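Local coordinates for immune protein (Enterobacter cloacae, PDB 6D7Y), which probably protects the cell that makes it by binding and neutralising the toxic C-terminal tip of the contact-dependent growth inhibition protein CdiA, at residues K22-K27 against V96-Y101; F72-K75 against K79-V82; N106-V111 against T143-N148. All blocks are in the same frame, centred on the assembly; numbering follows the deposited sequence. Where two conformers were deposited one is given.

All three contacts rest on one antiparallel sheet. Contact 1 sets helix 17-25 on strand 93-102, contact 2 pairs the end of strand 63-75 with the beginning of strand 78-90, beside the hairpin turn, and contact 3 brings the start of helix 105-126 against strand 144-147. Contacts 1 and 2 have centres about 9 Å apart and meet directly: Lys27 O lies 2.8 Å from Ser73 N, a probable hydrogen bond. Contact 3 has its centre about 16 Å from that of contact 1 and 15 Å from that of contact 2. Val111 bridges the gap, its CG1 packing 3.9 Å from Phe100 CE2 and 4.1 Å from Leu80 CD2.

Contact 1: K22-K27 against V96-Y101; sequences KEIESK and VGLCFY
Ile24, in the C-terminal part of helix 17-25, stands over Leu98 of strand 93-102 with their CA atoms 9.7 Å apart, a helix-to-sheet spacing spanned by side chains and by no hydrogen bond. One branch of Ile24 does the touching. Its CG1 lies beside the backbone N (chi1 -60°) and the chain then runs on extended, which carries the terminal CD1 down to the sheet. There CD1 meets Val96 CG1 at 3.7 Å, the two side chains running antiparallel as they pass. Leu98 supplies a second, looser wall, its CD1 4.3 Å from Ile24 CD1. The methyl thus sits over two residues whose side chains leave the same face of the strand, and Phe9 of strand 3-10 also touches Ile24. Polar groups of segment 22-27 are tied up away from this apolar footing. Lys22 NZ reaches Glu25 OE2 at 3.0 Å in a salt bridge that comes from above the carboxylate plane, 43° out of it. Ser26 OG turns back to donate to Glu23 O at 2.6 Å, while Glu23 OE2 bonds Tyr118 OH of helix 105-126. Leu98 also packs on Phe115 of that helix, so both helices lie on one face of the sheet and share its apolar core, as in a two-layer alpha/beta sandwich.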
ATOM      1  N   LYS B  22      -8.634   2.507   6.148  1.00 42.58           N
ATOM      2  CA  LYS B  22      -8.715   3.329   7.373  1.00 44.52           C
ATOM      3  C   LYS B  22      -7.560   2.988   8.304  1.00 44.09           C
ATOM      4  O   LYS B  22      -7.006   3.861   8.949  1.00 44.06           O
ATOM      5  CB  LYS B  22     -10.056   3.133   8.108  1.00 47.27           C
ATOM      6  CG  LYS B  22     -11.292   3.637   7.369  1.00 48.65           C
ATOM      7  CD  LYS B  22     -11.267   5.133   7.083  1.00 49.30           C
ATOM      8  CE  LYS B  22     -11.256   5.993   8.340  1.00 51.40           C
ATOM      9  NZ  LYS B  22     -11.172   7.442   7.980  1.00 51.54           N
ATOM     10  N   GLU B  23      -7.223   1.705   8.371  1.00 45.05           N
ATOM     11  CA  GLU B  23      -6.100   1.210   9.173  1.00 45.71           C
ATOM     12  C   GLU B  23      -4.786   1.863   8.707  1.00 44.74           C
ATOM     13  O   GLU B  23      -4.017   2.391   9.520  1.00 45.39           O
ATOM     14  CB  GLU B  23      -6.053  -0.329   9.065  1.00 47.89           C
ATOM     15  CG  GLU B  23      -4.752  -1.009   9.462  1.00 48.64           C
ATOM     16  CD  GLU B  23      -4.316  -0.713  10.880  1.00 51.50           C
ATOM     17  OE1 GLU B  23      -5.181  -0.386  11.720  1.00 56.05           O
ATOM     18  OE2 GLU B  23      -3.102  -0.836  11.164  1.00 51.58           O
ATOM     19  N   ILE B  24      -4.544   1.832   7.394  1.00 42.08           N
ATOM     20  CA  ILE B  24      -3.362   2.463   6.813  1.00 40.39           C
ATOM     21  C   ILE B  24      -3.436   3.991   6.998  1.00 40.53           C
ATOM     22  O   ILE B  24      -2.452   4.601   7.393  1.00 39.29           O
ATOM     23  CB  ILE B  24      -3.221   2.132   5.315  1.00 39.31           C
ATOM     24  CG1 ILE B  24      -3.092   0.614   5.102  1.00 39.03           C
ATOM     25  CG2 ILE B  24      -1.999   2.828   4.717  1.00 38.23           C
ATOM     26  CD1 ILE B  24      -3.091   0.218   3.638  1.00 38.67           C
ATOM     27  N   GLU B  25      -4.594   4.594   6.717  1.00 42.35           N
ATOM     28  CA  GLU B  25      -4.754   6.062   6.855  1.00 43.89           C
ATOM     29  C   GLU B  25      -4.455   6.577   8.272  1.00 44.32           C
ATOM     30  O   GLU B  25      -3.944   7.695   8.444  1.00 43.93           O
ATOM     31  CB  GLU B  25      -6.171   6.524   6.465  1.00 47.22           C
ATOM     32  CG  GLU B  25      -6.372   8.056   6.551  1.00 49.93           C
ATOM     33  CD  GLU B  25      -7.801   8.524   6.322  1.00 52.40           C
ATOM     34  OE1 GLU B  25      -8.010   9.757   6.269  1.00 57.22           O
ATOM     35  OE2 GLU B  25      -8.713   7.679   6.220  1.00 55.17           O
ATOM     36  N   SER B  26      -4.790   5.778   9.279  1.00 44.14           N
ATOM     37  CA  SER B  26      -4.575   6.183  10.682  1.00 45.94           C
ATOM     38  C   SER B  26      -3.107   6.275  11.118  1.00 44.48           C
ATOM     39  O   SER B  26      -2.803   6.889  12.148  1.00 45.69           O
ATOM     40  CB  SER B  26      -5.323   5.241  11.633  1.00 47.05           C
ATOM     41  OG  SER B  26      -4.849   3.925  11.485  1.00 46.05           O
ATOM     42  N   LYS B  27      -2.207   5.661  10.354  0.50 43.07           N
ATOM     43  CA  LYS B  27      -0.783   5.696  10.688  0.50 43.08           C
ATOM     44  C   LYS B  27      -0.081   6.902  10.034  0.50 42.54           C
ATOM     45  O   LYS B  27       1.121   7.108  10.230  0.50 43.45           O
ATOM     46  CB  LYS B  27      -0.126   4.353  10.331  0.50 42.50           C
ATOM     47  CG  LYS B  27      -0.883   3.174  10.956  0.50 43.71           C
ATOM     48  CD  LYS B  27      -0.250   1.806  10.698  0.50 43.44           C
ATOM     49  CE  LYS B  27       0.907   1.493  11.640  0.50 43.82           C
ATOM     50  NZ  LYS B  27       2.016   2.467  11.570  0.50 44.25           N
ATOM     51  N   VAL B  96      -3.499  -3.213  -2.766  1.00 26.92           N
ATOM     52  CA  VAL B  96      -3.257  -1.945  -2.096  1.00 25.81           C
ATOM     53  C   VAL B  96      -1.739  -1.851  -2.021  1.00 24.02           C
ATOM     54  O   VAL B  96      -1.089  -2.744  -1.504  1.00 24.71           O
ATOM     55  CB  VAL B  96      -3.897  -1.899  -0.702  1.00 28.02           C
ATOM     56  CG1 VAL B  96      -3.511  -0.629   0.026  1.00 28.54           C
ATOM     57  CG2 VAL B  96      -5.421  -2.038  -0.813  1.00 29.61           C
ATOM     58  N   GLY B  97      -1.145  -0.786  -2.569  1.00 25.31           N
ATOM     59  CA  GLY B  97       0.280  -0.670  -2.546  1.00 23.48           C
ATOM     60  C   GLY B  97       0.727   0.658  -2.022  1.00 23.66           C
ATOM     61  O   GLY B  97      -0.012   1.623  -2.125  1.00 23.59           O
ATOM     62  N   LEU B  98       1.909   0.661  -1.417  1.00 23.08           N
ATOM     63  CA  LEU B  98       2.550   1.872  -0.874  1.00 24.48           C
ATOM     64  C   LEU B  98       3.914   2.030  -1.517  1.00 23.26           C
ATOM     65  O   LEU B  98       4.771   1.153  -1.357  1.00 21.18           O
ATOM     66  CB  LEU B  98       2.718   1.791   0.644  1.00 25.68           C
ATOM     67  CG  LEU B  98       1.466   1.935   1.521  1.00 28.68           C
ATOM     68  CD1 LEU B  98       0.525   0.747   1.382  1.00 29.24           C
ATOM     69  CD2 LEU B  98       1.883   2.069   2.981  1.00 30.53           C
ATOM     70  N   CYS B  99       4.159   3.174  -2.186  1.00 23.50           N
ATOM     71  CA  CYS B  99       5.439   3.410  -2.870  1.00 23.26           C
ATOM     72  C   CYS B  99       6.090   4.607  -2.200  1.00 23.53           C
ATOM     73  O   CYS B  99       5.392   5.582  -1.910  1.00 23.56           O
ATOM     74  CB  CYS B  99       5.212   3.753  -4.347  1.00 26.01           C
ATOM     75  SG  CYS B  99       4.292   2.496  -5.258  1.00 33.67           S
ATOM     76  N   PHE B 100       7.396   4.518  -1.969  1.00 22.42           N
ATOM     77  CA  PHE B 100       8.191   5.563  -1.296  1.00 24.85           C
ATOM     78  C   PHE B 100       9.668   5.487  -1.670  1.00 23.09           C
ATOM     79  O   PHE B 100      10.201   4.407  -1.923  1.00 21.85           O
ATOM     80  CB  PHE B 100       8.051   5.422   0.222  1.00 27.23           C
ATOM     81  CG  PHE B 100       8.418   4.051   0.737  1.00 28.72           C
ATOM     82  CD1 PHE B 100       7.478   3.043   0.770  1.00 28.73           C
ATOM     83  CD2 PHE B 100       9.705   3.783   1.187  1.00 29.06           C
ATOM     84  CE1 PHE B 100       7.812   1.776   1.237  1.00 30.69           C
ATOM     85  CE2 PHE B 100      10.051   2.538   1.659  1.00 29.91           C
ATOM     86  CZ  PHE B 100       9.116   1.520   1.676  1.00 29.37           C
ATOM     87  N   TYR B 101      10.342   6.638  -1.746  1.00 23.57           N
ATOM     88  CA  TYR B 101      11.763   6.616  -2.051  1.00 23.74           C
ATOM     89  C   TYR B 101      12.585   6.423  -0.781  1.00 25.78           C
ATOM     90  O   TYR B 101      12.134   6.772   0.321  1.00 27.59           O
ATOM     91  CB  TYR B 101      12.218   7.936  -2.743  1.00 25.20           C
ATOM     92  CG  TYR B 101      11.730   8.080  -4.157  1.00 25.19           C
ATOM     93  CD1 TYR B 101      10.495   8.652  -4.438  1.00 27.78           C
ATOM     94  CD2 TYR B 101      12.502   7.644  -5.229  1.00 25.25           C
ATOM     95  CE1 TYR B 101      10.042   8.784  -5.753  1.00 28.03           C
ATOM     96  CE2 TYR B 101      12.064   7.766  -6.534  1.00 25.75           C
ATOM     97  CZ  TYR B 101      10.832   8.324  -6.796  1.00 27.02           C
ATOM     98  OH  TYR B 101      10.399   8.456  -8.099  1.00 28.79           O
TER

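Contact 2: F72-K75 against K79-V82; sequences FSVK and KLPV
Phe72 and Leu80 form an antiparallel hydrogen-bonded pair close to the turn of the beta hairpin made by strands 63-75 and 78-90. Phe72 N gives its hydrogen to Leu80 O at 3.1 Å, less straight (146°) than the return bond. That bond, Leu80 N to Phe72 O, is also shorter at 2.8 Å (160°). Lys79 CA adds a weak CA-H...O contact to Phe72 O at 3.3 Å, and Lys79 CG lies 3.4 Å from the same oxygen. The next pair, Ser73 with Lys79, is non-hydrogen-bonded, its CA atoms 4.0 Å apart; Ser73 CB and Lys79 CG meet on the sheet face that carries these two side chains. Lys79 holds CG anti to its N (chi1 -158°) and runs out fully extended, leading its ammonium to a salt bridge with Asp29. On the other face Leu80 CD1 is shared: it rests 4.0 Å from Val74 CG2 and 4.4 Å from Phe72 CD2, the latter approach oblique to the ring. Ser73 OG is hydrogen-bonded to Lys27 O, in the chain that follows helix 17-25. Phe72, Val74 and Leu80 all touch Phe115 of helix 105-126, and strand 93-102 adds Leu98 beside Phe72 and Phe100 beside Leu80.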
ATOM      1  N   PHE B  72       3.812   8.989   7.326  1.00 37.45           N
ATOM      2  CA  PHE B  72       3.344   7.625   7.553  1.00 37.66           C
ATOM      3  C   PHE B  72       4.286   6.897   8.505  1.00 39.49           C
ATOM      4  O   PHE B  72       5.447   6.724   8.182  1.00 38.27           O
ATOM      5  CB  PHE B  72       3.272   6.855   6.231  1.00 36.03           C
ATOM      6  CG  PHE B  72       2.769   5.456   6.393  1.00 36.06           C
ATOM      7  CD1 PHE B  72       1.406   5.207   6.477  1.00 37.37           C
ATOM      8  CD2 PHE B  72       3.652   4.386   6.507  1.00 36.44           C
ATOM      9  CE1 PHE B  72       0.926   3.919   6.651  1.00 37.54           C
ATOM     10  CE2 PHE B  72       3.174   3.094   6.676  1.00 36.27           C
ATOM     11  CZ  PHE B  72       1.812   2.860   6.750  1.00 37.20           C
ATOM     12  N   SER B  73       3.790   6.491   9.676  1.00 42.24           N
ATOM     13  CA  SER B  73       4.622   5.776  10.650  1.00 45.03           C
ATOM     14  C   SER B  73       4.444   4.293  10.382  1.00 45.20           C
ATOM     15  O   SER B  73       3.321   3.803  10.342  1.00 44.83           O
ATOM     16  CB  SER B  73       4.220   6.115  12.087  1.00 49.31           C
ATOM     17  OG  SER B  73       2.880   5.741  12.340  1.00 50.19           O
ATOM     18  N   VAL B  74       5.544   3.582  10.194  1.00 45.60           N
ATOM     19  CA  VAL B  74       5.475   2.160   9.877  1.00 46.89           C
ATOM     20  C   VAL B  74       5.393   1.324  11.157  1.00 51.20           C
ATOM     21  O   VAL B  74       4.368   0.681  11.430  1.00 51.32           O
ATOM     22  CB  VAL B  74       6.688   1.732   9.020  1.00 45.57           C
ATOM     23  CG1 VAL B  74       6.518   0.307   8.514  1.00 45.21           C
ATOM     24  CG2 VAL B  74       6.854   2.683   7.839  1.00 44.58           C
ATOM     25  N   LYS B  75       6.458   1.370  11.949  1.00 54.90           N
ATOM     26  CA  LYS B  75       6.539   0.585  13.168  1.00 60.36           C
ATOM     27  C   LYS B  75       7.623   1.187  14.043  1.00 63.80           C
ATOM     28  O   LYS B  75       8.532   1.843  13.532  1.00 62.75           O
ATOM     29  CB  LYS B  75       6.953  -0.839  12.794  1.00 60.73           C
ATOM     30  CG  LYS B  75       6.824  -1.927  13.853  1.00 64.92           C
ATOM     31  CD  LYS B  75       5.417  -2.478  13.984  1.00 65.49           C
ATOM     32  CE  LYS B  75       5.441  -3.752  14.818  1.00 68.86           C
ATOM     33  NZ  LYS B  75       4.132  -4.459  14.816  1.00 70.44           N
ATOM     34  N   LYS B  79       9.240   6.796  10.574  1.00 58.89           N
ATOM     35  CA  LYS B  79       8.202   7.467   9.802  1.00 57.70           C
ATOM     36  C   LYS B  79       8.727   7.933   8.435  1.00 55.94           C
ATOM     37  O   LYS B  79       9.792   8.542   8.341  1.00 56.59           O
ATOM     38  CB  LYS B  79       7.733   8.661  10.642  1.00 61.04           C
ATOM     39  CG  LYS B  79       6.355   9.226  10.344  1.00 62.44           C
ATOM     40  CD  LYS B  79       6.006  10.271  11.400  1.00 64.82           C
ATOM     41  CE  LYS B  79       4.545  10.692  11.366  1.00 66.59           C
ATOM     42  NZ  LYS B  79       4.203  11.643  12.467  1.00 69.61           N
ATOM     43  N   LEU B  80       7.969   7.637   7.383  1.00 51.73           N
ATOM     44  CA  LEU B  80       8.345   8.012   6.015  1.00 47.01           C
ATOM     45  C   LEU B  80       7.728   9.381   5.706  1.00 47.52           C
ATOM     46  O   LEU B  80       6.525   9.570   5.935  1.00 46.47           O
ATOM     47  CB  LEU B  80       7.804   6.973   5.039  1.00 43.66           C
ATOM     48  CG  LEU B  80       8.138   5.522   5.406  1.00 44.57           C
ATOM     49  CD1 LEU B  80       7.502   4.554   4.418  1.00 42.77           C
ATOM     50  CD2 LEU B  80       9.644   5.306   5.481  1.00 45.89           C
ATOM     51  N   PRO B  81       8.529  10.336   5.186  1.00 45.53           N
ATOM     52  CA  PRO B  81       7.972  11.673   4.858  1.00 45.69           C
ATOM     53  C   PRO B  81       6.799  11.676   3.857  1.00 43.13           C
ATOM     54  O   PRO B  81       5.787  12.338   4.142  1.00 41.83           O
ATOM     55  CB  PRO B  81       9.170  12.426   4.269  1.00 47.23           C
ATOM     56  CG  PRO B  81      10.369  11.748   4.839  1.00 48.43           C
ATOM     57  CD  PRO B  81       9.995  10.299   5.015  1.00 46.23           C
ATOM     58  N   VAL B  82       6.921  10.964   2.713  1.00 38.11           N
ATOM     59  CA  VAL B  82       5.824  10.936   1.722  1.00 35.51           C
ATOM     60  C   VAL B  82       5.655   9.554   1.068  1.00 31.77           C
ATOM     61  O   VAL B  82       6.615   9.002   0.544  1.00 31.63           O
ATOM     62  CB  VAL B  82       6.026  11.962   0.584  1.00 37.96           C
ATOM     63  CG1 VAL B  82       4.784  11.992  -0.309  1.00 39.07           C
ATOM     64  CG2 VAL B  82       6.308  13.363   1.134  1.00 40.09           C
TER

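Contact 3: N106-V111 against T143-N148; sequences NSAGKV and TRFFTN
Gly109 and Phe145 meet where helix 105-126 passes a corner of strand 144-147, their CA atoms 6.8 Å apart. With no side chain on Gly109, the ring comes right up to the helix backbone: Phe145 CE2 lies 3.6 Å from Gly109 CA, with Phe145 CD2 close behind. Ala108 lends a methyl beside the same ring, CB to Phe145 CZ 4.4 Å, and both approaches are oblique to the ring. Phe145 swings CG to the side of its own N (chi1 -75°), away from its carbonyl carbon, which points the CD2-CE2 side of the ring at Gly109. No hydrogen bond crosses between the segments; the join is apolar. A classic beta bulge, in which Phe145 and Phe146 sit opposite Gly133 of strand 130-135, is consistent with two successive phenylalanines turning toward the helix. On the flanks, Arg144 NH2 donates to Thr147 OG1 at 2.9 Å, nearly straight (162°) and within 6° of the guanidinium plane. Bonds from Arg144 NE to Ala138 O and from NH1 to Ser139 O further pin that group, which also makes a cation-pi contact with Tyr132. Further along helix 105-126, Met112 packs on both Phe145 and Phe146, while Ala108 reaches Phe5 of strand 3-10 and Met102 of strand 93-102, so the start of the helix lies across the face of the sheet, over strands 93-102, 3-10 and 144-147.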
ATOM      1  N   ASN B 106      20.502   0.068   2.360  1.00 34.63           N
ATOM      2  CA  ASN B 106      20.652  -0.286   3.765  1.00 39.13           C
ATOM      3  C   ASN B 106      19.503   0.273   4.602  1.00 35.88           C
ATOM      4  O   ASN B 106      18.902  -0.465   5.381  1.00 34.59           O
ATOM      5  CB  ASN B 106      22.021   0.180   4.281  1.00 45.17           C
ATOM      6  CG  ASN B 106      23.174  -0.480   3.531  1.00 50.38           C
ATOM      7  OD1 ASN B 106      23.042  -1.599   3.020  1.00 58.13           O
ATOM      8  ND2 ASN B 106      24.314   0.214   3.458  1.00 57.83           N
ATOM      9  N   SER B 107      19.161   1.549   4.399  1.00 34.52           N
ATOM     10  CA  SER B 107      18.054   2.176   5.138  1.00 33.93           C
ATOM     11  C   SER B 107      16.720   1.575   4.677  1.00 32.14           C
ATOM     12  O   SER B 107      15.850   1.306   5.504  1.00 29.26           O
ATOM     13  CB  SER B 107      18.085   3.708   5.024  1.00 35.88           C
ATOM     14  OG  SER B 107      18.062   4.126   3.672  1.00 37.59           O
ATOM     15  N   ALA B 108      16.583   1.318   3.367  1.00 28.24           N
ATOM     16  CA  ALA B 108      15.379   0.675   2.838  1.00 26.22           C
ATOM     17  C   ALA B 108      15.150  -0.679   3.503  1.00 25.51           C
ATOM     18  O   ALA B 108      14.023  -1.016   3.868  1.00 26.77           O
ATOM     19  CB  ALA B 108      15.512   0.484   1.327  1.00 26.11           C
ATOM     20  N   GLY B 109      16.219  -1.452   3.665  1.00 25.81           N
ATOM     21  CA  GLY B 109      16.132  -2.779   4.280  1.00 26.05           C
ATOM     22  C   GLY B 109      15.570  -2.755   5.677  1.00 27.20           C
ATOM     23  O   GLY B 109      14.837  -3.657   6.076  1.00 27.32           O
ATOM     24  N   LYS B 110      15.906  -1.718   6.440  1.00 28.88           N
ATOM     25  CA  LYS B 110      15.403  -1.581   7.817  1.00 31.25           C
ATOM     26  C   LYS B 110      13.908  -1.304   7.810  1.00 30.53           C
ATOM     27  O   LYS B 110      13.153  -1.929   8.570  1.00 31.94           O
ATOM     28  CB  LYS B 110      16.190  -0.499   8.559  1.00 34.29           C
ATOM     29  CG  LYS B 110      17.648  -0.880   8.746  1.00 36.55           C
ATOM     30  CD  LYS B 110      18.451   0.232   9.412  1.00 39.99           C
ATOM     31  CE  LYS B 110      19.885  -0.205   9.677  1.00 42.25           C
ATOM     32  NZ  LYS B 110      20.699   0.933  10.183  1.00 46.16           N
ATOM     33  N   VAL B 111      13.484  -0.415   6.907  1.00 30.02           N
ATOM     34  CA  VAL B 111      12.067  -0.063   6.725  1.00 29.74           C
ATOM     35  C   VAL B 111      11.283  -1.288   6.251  1.00 28.59           C
ATOM     36  O   VAL B 111      10.163  -1.560   6.717  1.00 28.90           O
ATOM     37  CB  VAL B 111      11.924   1.092   5.702  1.00 30.62           C
ATOM     38  CG1 VAL B 111      10.466   1.341   5.334  1.00 31.36           C
ATOM     39  CG2 VAL B 111      12.560   2.352   6.260  1.00 33.23           C
ATOM     40  N   THR B 143      14.273  -8.764  -6.710  1.00 21.10           N
ATOM     41  CA  THR B 143      14.635  -7.589  -5.927  1.00 19.33           C
ATOM     42  C   THR B 143      13.755  -7.351  -4.694  1.00 18.16           C
ATOM     43  O   THR B 143      13.671  -6.230  -4.173  1.00 17.34           O
ATOM     44  CB  THR B 143      14.780  -6.310  -6.808  1.00 18.99           C
ATOM     45  OG1 THR B 143      13.610  -6.126  -7.610  1.00 19.49           O
ATOM     46  CG2 THR B 143      15.971  -6.422  -7.709  1.00 19.64           C
ATOM     47  N   ARG B 144      13.113  -8.400  -4.190  1.00 17.70           N
ATOM     48  CA  ARG B 144      12.351  -8.275  -2.976  1.00 17.61           C
ATOM     49  C   ARG B 144      13.217  -8.383  -1.722  1.00 18.31           C
ATOM     50  O   ARG B 144      14.291  -9.006  -1.724  1.00 19.51           O
ATOM     51  CB  ARG B 144      11.258  -9.348  -2.871  1.00 18.51           C
ATOM     52  CG  ARG B 144      10.119  -9.181  -3.846  1.00 18.44           C
ATOM     53  CD  ARG B 144       9.056 -10.268  -3.637  1.00 19.85           C
ATOM     54  NE  ARG B 144       8.047 -10.221  -4.681  1.00 20.25           N
ATOM     55  CZ  ARG B 144       7.075 -11.123  -4.822  1.00 22.33           C
ATOM     56  NH1 ARG B 144       6.243 -11.032  -5.846  1.00 23.00           N
ATOM     57  NH2 ARG B 144       6.966 -12.132  -3.967  1.00 23.24           N
ATOM     58  N   PHE B 145      12.722  -7.757  -0.665  1.00 19.19           N
ATOM     59  CA  PHE B 145      13.295  -7.829   0.696  1.00 20.81           C
ATOM     60  C   PHE B 145      12.515  -8.878   1.484  1.00 21.58           C
ATOM     61  O   PHE B 145      13.045  -9.477   2.438  1.00 23.42           O
ATOM     62  CB  PHE B 145      13.250  -6.504   1.424  1.00 22.89           C
ATOM     63  CG  PHE B 145      14.264  -5.518   0.943  1.00 24.00           C
ATOM     64  CD1 PHE B 145      14.003  -4.708  -0.162  1.00 25.95           C
ATOM     65  CD2 PHE B 145      15.475  -5.388   1.591  1.00 26.31           C
ATOM     66  CE1 PHE B 145      14.939  -3.788  -0.610  1.00 26.49           C
ATOM     67  CE2 PHE B 145      16.418  -4.454   1.151  1.00 27.33           C
ATOM     68  CZ  PHE B 145      16.145  -3.658   0.066  1.00 26.60           C
ATOM     69  N   PHE B 146      11.253  -9.069   1.136  1.00 20.25           N
ATOM     70  CA  PHE B 146      10.461 -10.112   1.796  1.00 21.48           C
ATOM     71  C   PHE B 146       9.212 -10.507   1.012  1.00 21.01           C
ATOM     72  O   PHE B 146       8.709  -9.755   0.199  1.00 18.98           O
ATOM     73  CB  PHE B 146      10.030  -9.660   3.232  1.00 22.21           C
ATOM     74  CG  PHE B 146       9.048  -8.532   3.242  1.00 21.85           C
ATOM     75  CD1 PHE B 146       9.487  -7.210   3.230  1.00 21.45           C
ATOM     76  CD2 PHE B 146       7.681  -8.780   3.212  1.00 22.31           C
ATOM     77  CE1 PHE B 146       8.575  -6.161   3.230  1.00 21.31           C
ATOM     78  CE2 PHE B 146       6.769  -7.737   3.200  1.00 22.47           C
ATOM     79  CZ  PHE B 146       7.216  -6.418   3.201  1.00 21.15           C
ATOM     80  N   THR B 147       8.716 -11.724   1.281  1.00 22.34           N
ATOM     81  CA  THR B 147       7.472 -12.180   0.713  1.00 23.19           C
ATOM     82  C   THR B 147       6.809 -12.919   1.871  1.00 24.24           C
ATOM     83  O   THR B 147       7.379 -13.871   2.400  1.00 24.68           O
ATOM     84  CB  THR B 147       7.622 -13.153  -0.461  1.00 24.17           C
ATOM     85  OG1 THR B 147       8.354 -12.534  -1.504  1.00 23.07           O
ATOM     86  CG2 THR B 147       6.228 -13.556  -0.984  1.00 25.02           C
ATOM     87  N   ASN B 148       5.632 -12.456   2.273  1.00 24.55           N
ATOM     88  CA  ASN B 148       4.906 -13.024   3.414  1.00 27.87           C
ATOM     89  C   ASN B 148       5.824 -13.117   4.638  1.00 28.96           C
ATOM     90  O   ASN B 148       6.454 -12.126   4.989  1.00 28.77           O
ATOM     91  CB  ASN B 148       4.277 -14.365   3.030  1.00 29.00           C
ATOM     92  CG  ASN B 148       3.243 -14.210   1.953  1.00 29.77           C
ATOM     93  OD1 ASN B 148       2.553 -13.190   1.896  1.00 28.85           O
ATOM     94  ND2 ASN B 148       3.091 -15.226   1.109  1.00 31.62           N
TER